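Local structure of type III pantothenate kinase (Campylobacter jejuni, 2NRH) at residues 12-15 with 20-23; 28-33 with 48-53; 58-63 with 197-202; 75-80 with 95-100; 177-182 with 188-193. The protein probably catalyses the ATP-dependent phosphorylation of pantothenate, the first step of coenzyme A biosynthesis, as a homodimer that needs a monovalent cation. The protein carries 2 engineered substitutions. All coordinates share one frame; numbering follows the deposited sequence.

Contact 1 of 5, residues 12-15 with 20-23; sequences NANF and KYFT. With SO4 (sulfate ion), chain D.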
# COMPACT_ATOMS: atom_id res chain seq x y z
N ASN B 12 16.83 1.54 12.95
CA ASN B 12 18.02 0.72 12.94
C ASN B 12 19.20 1.58 12.53
O ASN B 12 19.07 2.53 11.73
CB ASN B 12 17.90 -0.40 11.86
CG ASN B 12 16.56 -1.16 11.90
OD1 ASN B 12 16.22 -1.80 12.91
ND2 ASN B 12 15.80 -1.10 10.78
N ALA B 13 20.37 1.22 13.04
CA ALA B 13 21.63 1.65 12.45
C ALA B 13 22.26 0.33 12.00
O ALA B 13 22.40 -0.62 12.78
CB ALA B 13 22.48 2.40 13.43
N ASN B 14 22.54 0.27 10.70
CA ASN B 14 23.23 -0.82 10.09
C ASN B 14 24.68 -0.42 9.93
O ASN B 14 24.99 0.64 9.39
CB ASN B 14 22.60 -1.10 8.73
CG ASN B 14 21.08 -1.25 8.80
OD1 ASN B 14 20.37 -0.69 7.95
ND2 ASN B 14 20.57 -2.02 9.80
N PHE B 15 25.56 -1.29 10.43
CA PHE B 15 27.02 -1.10 10.39
C PHE B 15 27.67 -2.09 9.43
O PHE B 15 27.17 -3.19 9.23
CB PHE B 15 27.59 -1.41 11.76
CG PHE B 15 27.30 -0.39 12.79
CD1 PHE B 15 28.22 0.63 13.04
CD2 PHE B 15 26.11 -0.43 13.52
CE1 PHE B 15 27.96 1.58 14.02
CE2 PHE B 15 25.83 0.50 14.49
CZ PHE B 15 26.78 1.52 14.77
N LYS B 20 31.79 -7.60 7.20
CA LYS B 20 31.15 -7.77 8.54
C LYS B 20 29.96 -6.85 8.90
O LYS B 20 30.15 -5.75 9.42
CB LYS B 20 32.16 -7.73 9.70
CG LYS B 20 31.56 -8.31 11.00
CD LYS B 20 32.23 -9.64 11.48
CE LYS B 20 33.29 -9.39 12.58
NZ LYS B 20 33.66 -10.58 13.43
N TYR B 21 28.74 -7.37 8.69
CA TYR B 21 27.52 -6.58 8.73
C TYR B 21 26.75 -6.83 10.00
O TYR B 21 26.48 -7.98 10.35
CB TYR B 21 26.67 -6.92 7.50
CG TYR B 21 25.35 -6.19 7.34
CD1 TYR B 21 25.26 -5.07 6.52
CD2 TYR B 21 24.17 -6.66 7.96
CE1 TYR B 21 24.05 -4.39 6.34
CE2 TYR B 21 22.93 -5.98 7.78
CZ TYR B 21 22.90 -4.84 6.96
OH TYR B 21 21.73 -4.13 6.74
N PHE B 22 26.37 -5.75 10.70
CA PHE B 22 25.49 -5.90 11.85
C PHE B 22 24.48 -4.77 12.02
O PHE B 22 24.68 -3.66 11.52
CB PHE B 22 26.27 -6.19 13.15
CG PHE B 22 27.13 -5.04 13.65
CD1 PHE B 22 26.68 -4.22 14.70
CD2 PHE B 22 28.38 -4.80 13.10
CE1 PHE B 22 27.47 -3.17 15.17
CE2 PHE B 22 29.21 -3.75 13.61
CZ PHE B 22 28.74 -2.94 14.63
N THR B 23 23.42 -5.08 12.75
CA THR B 23 22.36 -4.13 12.98
C THR B 23 22.15 -3.89 14.45
O THR B 23 22.01 -4.85 15.23
CB THR B 23 21.04 -4.56 12.31
OG1 THR B 23 21.25 -4.58 10.90
CG2 THR B 23 19.95 -3.56 12.59
S SO4 D . 14.60 2.06 9.24
O1 SO4 D . 14.36 1.19 8.09
O2 SO4 D . 13.54 1.77 10.21
O3 SO4 D . 15.90 1.74 9.82
O4 SO4 D . 14.54 3.48 8.84
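The backbone N of Phe-15 gives its hydrogen to the carbonyl O of Phe-22, 2.8 Å away and almost straight at 174°, and the Phe-22 N returns a longer bond to the Phe-15 O. The two bonds make Phe-15 and Phe-22 a hydrogen-bonded pair of the antiparallel beta hairpin 12-16/21-25, which in this actin-like ATPase fold follows strand 4-8 and whose first strand carries Asn-12, Ala-13 and Asn-14 of the predicted ATP site. On the face that carries the two phenylalanines the rings lie nearly parallel, planes 4° apart, but slid so far that they hardly overlap; it is the Phe-15 CB that sits over the Phe-22 ring, a CH-pi contact 3.5 Å from its centroid. Phe-22 reaches this place because its CG stands between the backbone N and the carbonyl carbon (chi1 68°). Phe-29 of helix 26-30 packs on Phe-15. The opposite face is polar: Asn-14 and Tyr-21 run side by side, with the Tyr-21 OH 3.6 Å from the Asn-14 CG. At the start of the first strand a sulfate, probably from the crystallisation liquor and also hydrogen-bonded to Ser-94, takes a weak bond from the Asn-12 N. Beside Tyr-21, the Asn-14 ND2 makes a weak, bent bond of 2.9 Å to the Thr-23 OG1.

Contact 2 of 5, residues 28-33 with 48-53; sequences QFLEFK and KEHLKN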
# COMPACT_ATOMS: atom_id res chain seq x y z
N GLN B 28 20.39 0.78 21.42
CA GLN B 28 21.72 0.18 21.27
C GLN B 28 22.69 1.16 20.62
O GLN B 28 23.88 1.27 21.01
CB GLN B 28 21.67 -1.16 20.52
CG GLN B 28 21.01 -2.32 21.39
CD GLN B 28 20.40 -3.43 20.58
OE1 GLN B 28 20.40 -3.41 19.33
NE2 GLN B 28 19.84 -4.42 21.27
N PHE B 29 22.19 1.90 19.62
CA PHE B 29 23.07 2.75 18.87
C PHE B 29 23.57 3.90 19.78
O PHE B 29 24.75 4.33 19.75
CB PHE B 29 22.36 3.32 17.62
CG PHE B 29 23.15 4.45 16.95
CD1 PHE B 29 24.23 4.16 16.15
CD2 PHE B 29 22.81 5.76 17.18
CE1 PHE B 29 24.95 5.16 15.55
CE2 PHE B 29 23.55 6.81 16.58
CZ PHE B 29 24.61 6.51 15.78
N LEU B 30 22.67 4.40 20.60
CA LEU B 30 23.01 5.53 21.43
C LEU B 30 24.10 5.20 22.50
O LEU B 30 24.80 6.10 22.97
CB LEU B 30 21.72 6.11 22.05
CG LEU B 30 20.76 6.75 21.03
CD1 LEU B 30 19.37 6.99 21.60
CD2 LEU B 30 21.33 8.04 20.48
N GLU B 31 24.26 3.91 22.82
CA GLU B 31 25.21 3.44 23.85
C GLU B 31 26.50 2.90 23.28
O GLU B 31 27.35 2.46 24.04
CB GLU B 31 24.62 2.25 24.64
CG GLU B 31 23.38 2.53 25.47
CD GLU B 31 23.60 3.62 26.49
OE1 GLU B 31 24.63 3.59 27.22
OE2 GLU B 31 22.72 4.51 26.56
N PHE B 32 26.59 2.85 21.95
CA PHE B 32 27.73 2.33 21.24
C PHE B 32 28.90 3.28 21.47
O PHE B 32 28.76 4.51 21.43
CB PHE B 32 27.35 2.24 19.77
CG PHE B 32 28.35 1.53 18.88
CD1 PHE B 32 28.47 0.16 18.87
CD2 PHE B 32 29.14 2.27 17.98
CE1 PHE B 32 29.37 -0.48 18.00
CE2 PHE B 32 30.06 1.63 17.11
CZ PHE B 32 30.17 0.26 17.12
N LYS B 33 30.07 2.73 21.76
CA LYS B 33 31.27 3.52 21.56
C LYS B 33 32.31 2.68 20.88
O LYS B 33 32.32 1.47 21.04
CB LYS B 33 31.80 4.21 22.82
CG LYS B 33 32.85 5.34 22.45
CD LYS B 33 32.70 6.68 23.24
CE LYS B 33 33.62 7.77 22.65
NZ LYS B 33 33.92 8.90 23.60
N LYS B 48 20.64 13.90 15.01
CA LYS B 48 21.59 14.90 14.52
C LYS B 48 22.52 15.58 15.58
O LYS B 48 23.72 15.70 15.35
CB LYS B 48 20.87 15.90 13.63
CG LYS B 48 20.45 15.30 12.29
CD LYS B 48 19.95 16.40 11.37
CE LYS B 48 19.07 15.91 10.16
NZ LYS B 48 19.42 14.62 9.49
N GLU B 49 21.98 15.99 16.73
CA GLU B 49 22.76 16.55 17.83
C GLU B 49 23.74 15.52 18.40
O GLU B 49 24.93 15.78 18.65
CB GLU B 49 21.79 16.96 18.94
CG GLU B 49 21.68 18.46 19.23
CD GLU B 49 22.40 18.87 20.53
OE1 GLU B 49 23.64 18.66 20.63
OE2 GLU B 49 21.72 19.41 21.45
N HIS B 50 23.21 14.33 18.66
CA HIS B 50 24.02 13.26 19.15
C HIS B 50 25.21 12.99 18.26
O HIS B 50 26.30 12.80 18.75
CB HIS B 50 23.22 11.98 19.33
CG HIS B 50 24.07 10.83 19.77
ND1 HIS B 50 24.41 10.62 21.09
CD2 HIS B 50 24.69 9.85 19.06
CE1 HIS B 50 25.16 9.54 21.18
NE2 HIS B 50 25.34 9.04 19.96
N LEU B 51 25.00 12.96 16.96
CA LEU B 51 26.07 12.59 16.03
C LEU B 51 27.15 13.63 16.03
O LEU B 51 28.33 13.27 15.98
CB LEU B 51 25.54 12.36 14.62
CG LEU B 51 24.69 11.08 14.48
CD1 LEU B 51 23.77 11.24 13.30
CD2 LEU B 51 25.55 9.86 14.34
N LYS B 52 26.74 14.91 16.12
CA LYS B 52 27.64 16.06 16.18
C LYS B 52 28.53 16.06 17.41
O LYS B 52 29.62 16.58 17.36
CB LYS B 52 26.85 17.36 16.16
CG LYS B 52 27.54 18.43 15.35
CD LYS B 52 27.46 19.87 15.97
CE LYS B 52 28.42 20.84 15.23
NZ LYS B 52 29.87 20.76 15.74
N ASN B 53 28.06 15.47 18.49
CA ASN B 53 28.81 15.35 19.72
C ASN B 53 29.83 14.22 19.69
O ASN B 53 30.77 14.22 20.49
CB ASN B 53 27.88 15.21 20.95
CG ASN B 53 26.88 16.37 21.07
OD1 ASN B 53 27.02 17.42 20.42
ND2 ASN B 53 25.85 16.17 21.88
O HOH W 1 26.57 6.43 19.15
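Between Phe-29 and His-50 the polar link is a single water. It donates to the carbonyl O of Phe-29 at 2.8 Å and is hydrogen-bonded to the His-50 NE2 at 3.0 Å, at the edge of the imidazole and in its plane. The bridge joins the last turn of helix 26-30 to helix 48-53, whose backbones stay well apart: the nearest CA atoms, those of Leu-30 and His-50, are 8.1 Å from each other. No direct hydrogen bond crosses the gap, and the histidine spans most of it. Its CG is anti to the backbone N (chi1 177°), which carries the ring out from its helix toward residues 28-33.

The CH-pi contact belongs to Leu-30. Its CD2 stands 3.9 Å above the centre of the His-50 ring, only 5° off the ring normal, while the Leu-30 O comes near the CE1 of the same ring. One methyl thus covers a face of the imidazole, and the water holds its edge.

Aromatic and apolar contacts complete the set. The Phe-29 ring meets the His-50 ring obliquely, planes 65° apart, with the Phe-29 CE2 4.1 Å from the His-50 CD2. The apolar pair lies farther along the ring, where the Phe-29 CZ touches the Leu-51 CD2 at 3.8 Å; this methyl approaches the ring edge, and the two side chains run crosswise.

Both helices pack on the sheet of the N-terminal half of this actin-like fold: Phe-29 rests on Cys-6 and Ile-8 of strand 4-8 and on Ala-13 and Phe-15 of strand 12-16, and Leu-51 on Ile-8 and on Tyr-40 and Asn-42 of strand 38-42.

Contact 3 of 5, residues 58-63 with 197-202; sequences INLEPY and RGMKKI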
# COMPACT_ATOMS: atom_id res chain seq x y z
N ILE B 58 31.75 10.71 11.24
CA ILE B 58 32.13 11.51 10.10
C ILE B 58 31.11 11.37 8.95
O ILE B 58 30.98 10.31 8.33
CB ILE B 58 33.55 11.14 9.66
CG1 ILE B 58 34.51 11.70 10.71
CG2 ILE B 58 33.84 11.66 8.22
CD1 ILE B 58 35.76 11.00 10.77
N ASN B 59 30.39 12.46 8.70
CA ASN B 59 29.19 12.47 7.87
C ASN B 59 29.59 12.45 6.39
O ASN B 59 30.38 13.30 5.94
CB ASN B 59 28.34 13.69 8.24
CG ASN B 59 26.95 13.68 7.60
OD1 ASN B 59 26.56 12.78 6.87
ND2 ASN B 59 26.22 14.73 7.86
N LEU B 60 29.11 11.44 5.68
CA LEU B 60 29.44 11.34 4.28
C LEU B 60 28.48 12.11 3.40
O LEU B 60 28.75 12.29 2.19
CB LEU B 60 29.48 9.88 3.83
CG LEU B 60 30.60 8.91 4.20
CD1 LEU B 60 30.53 7.73 3.24
CD2 LEU B 60 32.03 9.52 4.24
N GLU B 61 27.34 12.51 3.96
CA GLU B 61 26.30 13.15 3.15
C GLU B 61 26.80 14.29 2.25
O GLU B 61 26.43 14.34 1.09
CB GLU B 61 25.13 13.63 4.00
CG GLU B 61 24.06 14.42 3.25
CD GLU B 61 22.72 14.39 4.02
OE1 GLU B 61 22.73 13.89 5.17
OE2 GLU B 61 21.68 14.88 3.51
N PRO B 62 27.64 15.22 2.80
CA PRO B 62 28.12 16.36 1.99
C PRO B 62 28.93 15.98 0.76
O PRO B 62 29.04 16.80 -0.15
CB PRO B 62 28.99 17.18 2.98
CG PRO B 62 28.44 16.76 4.40
CD PRO B 62 28.13 15.29 4.20
N TYR B 63 29.47 14.76 0.71
CA TYR B 63 30.31 14.31 -0.40
C TYR B 63 29.53 13.74 -1.58
O TYR B 63 30.07 13.57 -2.69
CB TYR B 63 31.36 13.32 0.09
CG TYR B 63 32.28 13.94 1.11
CD1 TYR B 63 33.44 14.62 0.70
CD2 TYR B 63 31.99 13.90 2.49
CE1 TYR B 63 34.28 15.20 1.61
CE2 TYR B 63 32.83 14.50 3.41
CZ TYR B 63 33.99 15.14 2.95
OH TYR B 63 34.87 15.76 3.83
N ARG B 197 27.81 0.18 -0.59
CA ARG B 197 28.56 0.36 -1.83
C ARG B 197 28.61 1.84 -2.30
O ARG B 197 29.67 2.33 -2.72
CB ARG B 197 28.00 -0.53 -2.96
CG ARG B 197 28.17 -2.03 -2.74
CD ARG B 197 27.93 -2.87 -4.06
NE ARG B 197 28.87 -4.01 -4.13
CZ ARG B 197 29.30 -4.60 -5.25
NH1 ARG B 197 28.87 -4.21 -6.47
NH2 ARG B 197 30.16 -5.61 -5.17
N GLY B 198 27.49 2.54 -2.25
CA GLY B 198 27.48 4.00 -2.43
C GLY B 198 28.42 4.70 -1.47
O GLY B 198 29.25 5.54 -1.89
N MET B 199 28.32 4.37 -0.18
CA MET B 199 29.27 4.88 0.82
C MET B 199 30.75 4.51 0.53
O MET B 199 31.65 5.32 0.69
CB MET B 199 28.87 4.44 2.22
CG MET B 199 27.42 4.82 2.65
SD MET B 199 27.00 4.13 4.28
CE MET B 199 27.98 5.15 5.21
N LYS B 200 30.98 3.27 0.11
CA LYS B 200 32.31 2.81 -0.27
C LYS B 200 32.84 3.69 -1.39
O LYS B 200 33.98 4.16 -1.34
CB LYS B 200 32.27 1.34 -0.75
CG LYS B 200 33.29 0.45 -0.06
CD LYS B 200 32.63 -0.77 0.58
CE LYS B 200 33.53 -1.43 1.66
NZ LYS B 200 33.25 -2.93 1.85
N LYS B 201 31.99 3.93 -2.40
CA LYS B 201 32.33 4.77 -3.55
C LYS B 201 32.68 6.17 -3.14
O LYS B 201 33.61 6.75 -3.70
CB LYS B 201 31.23 4.78 -4.60
CG LYS B 201 31.52 5.69 -5.82
CD LYS B 201 30.50 5.51 -6.98
CE LYS B 201 30.30 6.87 -7.79
NZ LYS B 201 29.33 6.84 -8.99
N ILE B 202 31.96 6.73 -2.17
CA ILE B 202 32.30 8.09 -1.73
C ILE B 202 33.72 8.20 -1.20
O ILE B 202 34.40 9.22 -1.40
CB ILE B 202 31.31 8.66 -0.68
CG1 ILE B 202 30.06 9.21 -1.38
CG2 ILE B 202 31.99 9.70 0.28
CD1 ILE B 202 30.29 9.88 -2.67
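The Leu-60 side chain is the main bump of this contact. Its CD1 methyl enters the hollow on helix 194-204 between Met-199 and Ile-202, one turn apart, and touches the Met-199 CB at 3.8 Å and the Ile-202 CG2 at the same distance. The Met-199 carbonyl O lies against this methyl too, at 3.7 Å. The leucine lies athwart the methionine, whereas it and the isoleucine overlap lengthwise, each pointing toward the other's backbone. Met-199 is bent at its last torsion (chi3 72°), which curls the CE methyl back to within 4.1 Å of the Leu-60 CD1.

A second bump comes from the helix. The Ile-202 CG2, anti to its own backbone N, fits between Leu-60 and Tyr-63, 3.7 Å from the Tyr-63 CB, while the Ile-202 CD1 lies against the Tyr-63 carbonyl. The tyrosine ring itself turns off from the helix.

The curve that presents Leu-60 and Tyr-63 together begins with an Asx turn, in which the Glu-61 N bonds to the Asn-59 OD1 at 3.0 Å, and runs on into the 3-10 segment 61-63. Such apolar interlocking, without a hydrogen bond across it, here packs the C-terminal helix against the turn that follows edge strand 57-59 of the N-terminal sheet in an actin-like ATPase fold.

Contact 4 of 5, residues 75-80 with 95-100; sequences IDRIAA and AITIDI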
# COMPACT_ATOMS: atom_id res chain seq x y z
N ILE B 75 19.09 10.77 1.98
CA ILE B 75 20.50 10.34 1.74
C ILE B 75 20.60 8.83 1.60
O ILE B 75 21.49 8.29 0.92
CB ILE B 75 21.48 10.94 2.84
CG1 ILE B 75 22.95 10.73 2.41
CG2 ILE B 75 21.26 10.33 4.23
CD1 ILE B 75 23.19 10.91 0.91
N ASP B 76 19.69 8.13 2.26
CA ASP B 76 19.66 6.67 2.08
C ASP B 76 19.35 6.20 0.65
O ASP B 76 19.95 5.27 0.14
CB ASP B 76 18.73 6.02 3.10
CG ASP B 76 17.31 6.54 3.01
OD1 ASP B 76 17.01 7.69 2.52
OD2 ASP B 76 16.45 5.76 3.46
N ARG B 77 18.37 6.84 0.02
CA ARG B 77 18.04 6.58 -1.39
C ARG B 77 19.18 7.05 -2.32
O ARG B 77 19.53 6.35 -3.26
CB ARG B 77 16.72 7.27 -1.73
CG ARG B 77 15.60 6.67 -0.90
CD ARG B 77 14.28 7.44 -1.00
NE ARG B 77 13.68 7.46 -2.31
CZ ARG B 77 12.66 8.24 -2.66
NH1 ARG B 77 12.05 9.01 -1.76
NH2 ARG B 77 12.18 8.20 -3.88
N ILE B 78 19.75 8.22 -2.05
CA ILE B 78 20.88 8.68 -2.82
C ILE B 78 22.01 7.63 -2.82
O ILE B 78 22.47 7.21 -3.87
CB ILE B 78 21.38 10.09 -2.35
CG1 ILE B 78 20.40 11.16 -2.78
CG2 ILE B 78 22.79 10.39 -2.93
CD1 ILE B 78 20.56 12.52 -2.15
N ALA B 79 22.43 7.20 -1.62
CA ALA B 79 23.51 6.25 -1.46
C ALA B 79 23.23 4.92 -2.15
O ALA B 79 24.17 4.25 -2.60
CB ALA B 79 23.80 6.04 0.05
N ALA B 80 21.97 4.49 -2.20
CA ALA B 80 21.64 3.21 -2.89
C ALA B 80 21.61 3.35 -4.40
O ALA B 80 21.81 2.35 -5.11
CB ALA B 80 20.32 2.63 -2.42
N ALA B 95 9.70 0.97 4.56
CA ALA B 95 9.05 1.63 3.45
C ALA B 95 9.67 0.96 2.23
O ALA B 95 10.72 0.33 2.32
CB ALA B 95 9.36 3.14 3.46
N ILE B 96 9.00 1.05 1.11
CA ILE B 96 9.49 0.60 -0.19
C ILE B 96 9.67 1.88 -1.05
O ILE B 96 8.72 2.60 -1.31
CB ILE B 96 8.49 -0.41 -0.81
CG1 ILE B 96 8.53 -1.71 0.00
CG2 ILE B 96 8.76 -0.70 -2.30
CD1 ILE B 96 7.49 -2.78 -0.46
N THR B 97 10.91 2.21 -1.38
CA THR B 97 11.17 3.34 -2.29
C THR B 97 11.68 2.81 -3.62
O THR B 97 12.46 1.87 -3.65
CB THR B 97 12.17 4.31 -1.68
OG1 THR B 97 13.40 3.61 -1.45
CG2 THR B 97 11.59 4.82 -0.37
N ILE B 98 11.13 3.35 -4.70
CA ILE B 98 11.50 2.95 -6.07
C ILE B 98 12.07 4.17 -6.78
O ILE B 98 11.41 5.17 -6.96
CB ILE B 98 10.27 2.38 -6.85
CG1 ILE B 98 9.68 1.16 -6.16
CG2 ILE B 98 10.68 1.89 -8.23
CD1 ILE B 98 8.47 1.41 -5.32
N ASP B 99 13.33 4.13 -7.14
CA ASP B 99 13.98 5.27 -7.81
C ASP B 99 14.50 4.91 -9.21
O ASP B 99 15.02 3.82 -9.46
CB ASP B 99 15.11 5.82 -6.94
CG ASP B 99 14.59 6.58 -5.70
OD1 ASP B 99 14.03 7.70 -5.90
OD2 ASP B 99 14.75 6.05 -4.55
N ILE B 100 14.40 5.87 -10.12
CA ILE B 100 14.75 5.60 -11.51
C ILE B 100 15.97 6.36 -11.97
O ILE B 100 15.98 7.59 -11.95
CB ILE B 100 13.53 5.81 -12.45
CG1 ILE B 100 12.35 4.87 -12.05
CG2 ILE B 100 13.94 5.52 -13.92
CD1 ILE B 100 11.59 5.26 -10.81
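Arg-77 grips the carboxylate of Asp-99 side-on with two nitrogens, one to each oxygen. The NE bond to the Asp-99 OD2 is 2.9 Å and straight at 168°; it uses the syn lone pair of that oxygen and lies in the guanidinium plane. Less regular is the second bond, from the Arg-77 NH2 to the Asp-99 OD1 at 2.8 Å, because OD1 is tilted from the same plane. A bend at chi3 (63°) turns the guanidinium along strand 95-102 toward the carboxylate. One face of the group rests on Thr-97, whose CB is 3.5 Å from the Arg-77 NE, so the buried charge is held by a salt bridge at its edge and by carbon over a face. Residues 75-80 cross strand residues 95-100 at -50° in the C-terminal half of the actin-like kinase fold, and the first turn of helix 75-81 carries predicted pantothenate-binding residues, Arg-77 among them. Second partners fix both ends: His-106 bonds to the Asp-99 OD1, and the Arg-77 NH1 to the hydroxyl of Tyr-70, another predicted substrate residue. Away from this clamp the contact is loose. The axes of the two segments come no closer than 9.9 Å, and the partly exposed side chain of Asp-76, the predicted proton acceptor, stays 6.2 Å or more from residues 95-100.

Contact 5 of 5, residues 177-182 with 188-193; sequences DGQFLA and AIYDKL
Tyr-190 lays its ring across the first turn of helix 178-182, and nearly every atom of it has a neighbour there. The CB starts between two helix residues, 4.2 Å from the Ala-182 CB and 3.4 Å from the Gln-179 OE1. With CG anti to the backbone N (chi1 169°), the ring then runs back along the helix toward its N-terminus. CD2 also meets the Gln-179 OE1, and the Gln-179 CB sits over the ring face in a CH-pi contact, 4.0 Å from its centroid and 11° off the normal. The glutamine can do both because its chain bends at chi2 (58°), turning the amide back toward the Tyr-190 CB and CD2.

Along the other edge of the ring, CD1 lies 3.3 Å from the Gln-179 N, and CE1 comes 3.7 Å from the Gly-178 CA; a glycine here lets the ring come this close to the backbone. This is the beta-alpha-beta unit 171-174/178-182/188-190, in which the last strand runs along the edge of the C-terminal sheet, nearly antiparallel to the helix. The opposite ring face is met by the backbone N of Lys-192, within an Asx turn in which the Asp-191 OD1 accepts from the Leu-193 N at 3.0 Å. At the tip, the Tyr-190 OH is hydrogen-bonded to the carbonyl O of Gly-175.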
# COMPACT_ATOMS: atom_id res chain seq x y z
N ASP B 177 13.39 -6.90 2.59
CA ASP B 177 12.39 -7.60 1.75
C ASP B 177 12.77 -7.61 0.30
O ASP B 177 11.97 -7.96 -0.56
CB ASP B 177 10.97 -6.99 1.90
CG ASP B 177 10.31 -7.35 3.24
OD1 ASP B 177 10.23 -8.56 3.57
OD2 ASP B 177 9.84 -6.44 3.96
N GLY B 178 14.00 -7.22 0.02
CA GLY B 178 14.44 -7.03 -1.38
C GLY B 178 14.55 -8.33 -2.18
O GLY B 178 14.07 -8.38 -3.34
N GLN B 179 15.13 -9.38 -1.55
CA GLN B 179 15.34 -10.69 -2.22
C GLN B 179 14.01 -11.33 -2.66
O GLN B 179 13.83 -11.75 -3.82
CB GLN B 179 16.19 -11.67 -1.36
CG GLN B 179 16.50 -13.04 -2.10
CD GLN B 179 17.24 -12.86 -3.43
OE1 GLN B 179 18.44 -12.66 -3.45
NE2 GLN B 179 16.52 -12.92 -4.55
N PHE B 180 13.06 -11.31 -1.72
CA PHE B 180 11.70 -11.71 -1.98
C PHE B 180 11.08 -11.01 -3.20
O PHE B 180 10.51 -11.65 -4.11
CB PHE B 180 10.89 -11.49 -0.73
CG PHE B 180 9.45 -11.63 -0.96
CD1 PHE B 180 8.90 -12.88 -1.24
CD2 PHE B 180 8.62 -10.53 -0.91
CE1 PHE B 180 7.56 -13.00 -1.46
CE2 PHE B 180 7.32 -10.67 -1.16
CZ PHE B 180 6.78 -11.89 -1.42
N LEU B 181 11.20 -9.68 -3.25
CA LEU B 181 10.66 -8.93 -4.40
C LEU B 181 11.45 -9.19 -5.69
O LEU B 181 10.86 -9.32 -6.75
CB LEU B 181 10.60 -7.45 -4.10
CG LEU B 181 9.60 -7.06 -2.99
CD1 LEU B 181 9.74 -5.57 -2.82
CD2 LEU B 181 8.13 -7.47 -3.33
N ALA B 182 12.78 -9.29 -5.58
CA ALA B 182 13.64 -9.56 -6.73
C ALA B 182 13.21 -10.86 -7.48
O ALA B 182 13.05 -10.86 -8.72
CB ALA B 182 15.05 -9.64 -6.26
N ALA B 188 17.16 -8.99 -12.73
CA ALA B 188 17.20 -8.23 -11.51
C ALA B 188 18.24 -8.81 -10.58
O ALA B 188 18.39 -10.03 -10.48
CB ALA B 188 15.87 -8.25 -10.86
N ILE B 189 18.97 -7.93 -9.90
CA ILE B 189 19.94 -8.31 -8.90
C ILE B 189 19.40 -7.97 -7.52
O ILE B 189 18.60 -7.06 -7.38
CB ILE B 189 21.27 -7.59 -9.14
CG1 ILE B 189 22.31 -8.57 -9.69
CG2 ILE B 189 21.84 -7.01 -7.83
CD1 ILE B 189 22.32 -8.69 -11.21
N TYR B 190 19.84 -8.71 -6.52
CA TYR B 190 19.61 -8.36 -5.15
C TYR B 190 21.00 -8.19 -4.55
O TYR B 190 21.88 -9.04 -4.71
CB TYR B 190 18.78 -9.39 -4.36
CG TYR B 190 18.82 -9.10 -2.87
CD1 TYR B 190 18.03 -8.04 -2.33
CD2 TYR B 190 19.67 -9.81 -2.00
CE1 TYR B 190 18.09 -7.69 -0.99
CE2 TYR B 190 19.70 -9.49 -0.62
CZ TYR B 190 18.89 -8.41 -0.13
OH TYR B 190 18.88 -8.06 1.20
N ASP B 191 21.18 -7.05 -3.87
CA ASP B 191 22.42 -6.74 -3.23
C ASP B 191 22.02 -6.11 -1.90
O ASP B 191 21.51 -5.00 -1.84
CB ASP B 191 23.18 -5.80 -4.12
CG ASP B 191 24.54 -5.43 -3.59
OD1 ASP B 191 24.93 -5.82 -2.45
OD2 ASP B 191 25.23 -4.69 -4.32
N LYS B 192 22.20 -6.88 -0.83
CA LYS B 192 21.97 -6.45 0.54
C LYS B 192 22.75 -5.20 0.87
O LYS B 192 22.33 -4.42 1.74
CB LYS B 192 22.41 -7.58 1.48
CG LYS B 192 22.26 -7.32 2.97
CD LYS B 192 22.78 -8.51 3.75
CE LYS B 192 22.27 -8.48 5.16
NZ LYS B 192 23.25 -9.22 6.06
N LEU B 193 23.87 -5.01 0.20
CA LEU B 193 24.78 -3.95 0.54
C LEU B 193 24.78 -2.77 -0.43
O LEU B 193 25.77 -2.07 -0.49
CB LEU B 193 26.21 -4.48 0.67
CG LEU B 193 26.55 -5.73 1.49
CD1 LEU B 193 27.93 -6.24 1.09
CD2 LEU B 193 26.52 -5.50 2.98

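Contacts 3 and 4 are the buried ones, whereas contacts 1, 2 and 5 are only partly so. Contacts 1, 2 and 3 all involve the N-terminal sheet or the helices beside it, and contacts 1 and 2 touch directly, through Ala-13 and Phe-15 against Phe-29 and Phe-32. Contacts 4 and 5 share the C-terminal sheet. Contact 3 ties the halves together, with contacts 4 and 5 nested in its long chain loop, and Tyr-21 of contact 1 reaches Lys-192 and Leu-193 of contact 5. Chemistry varies with place: backbone pairing in the hairpin, a water bridge between helices, methyl interlocking in contact 3, a buried salt bridge in contact 4, and a tyrosine ring against helix backbone in contact 5.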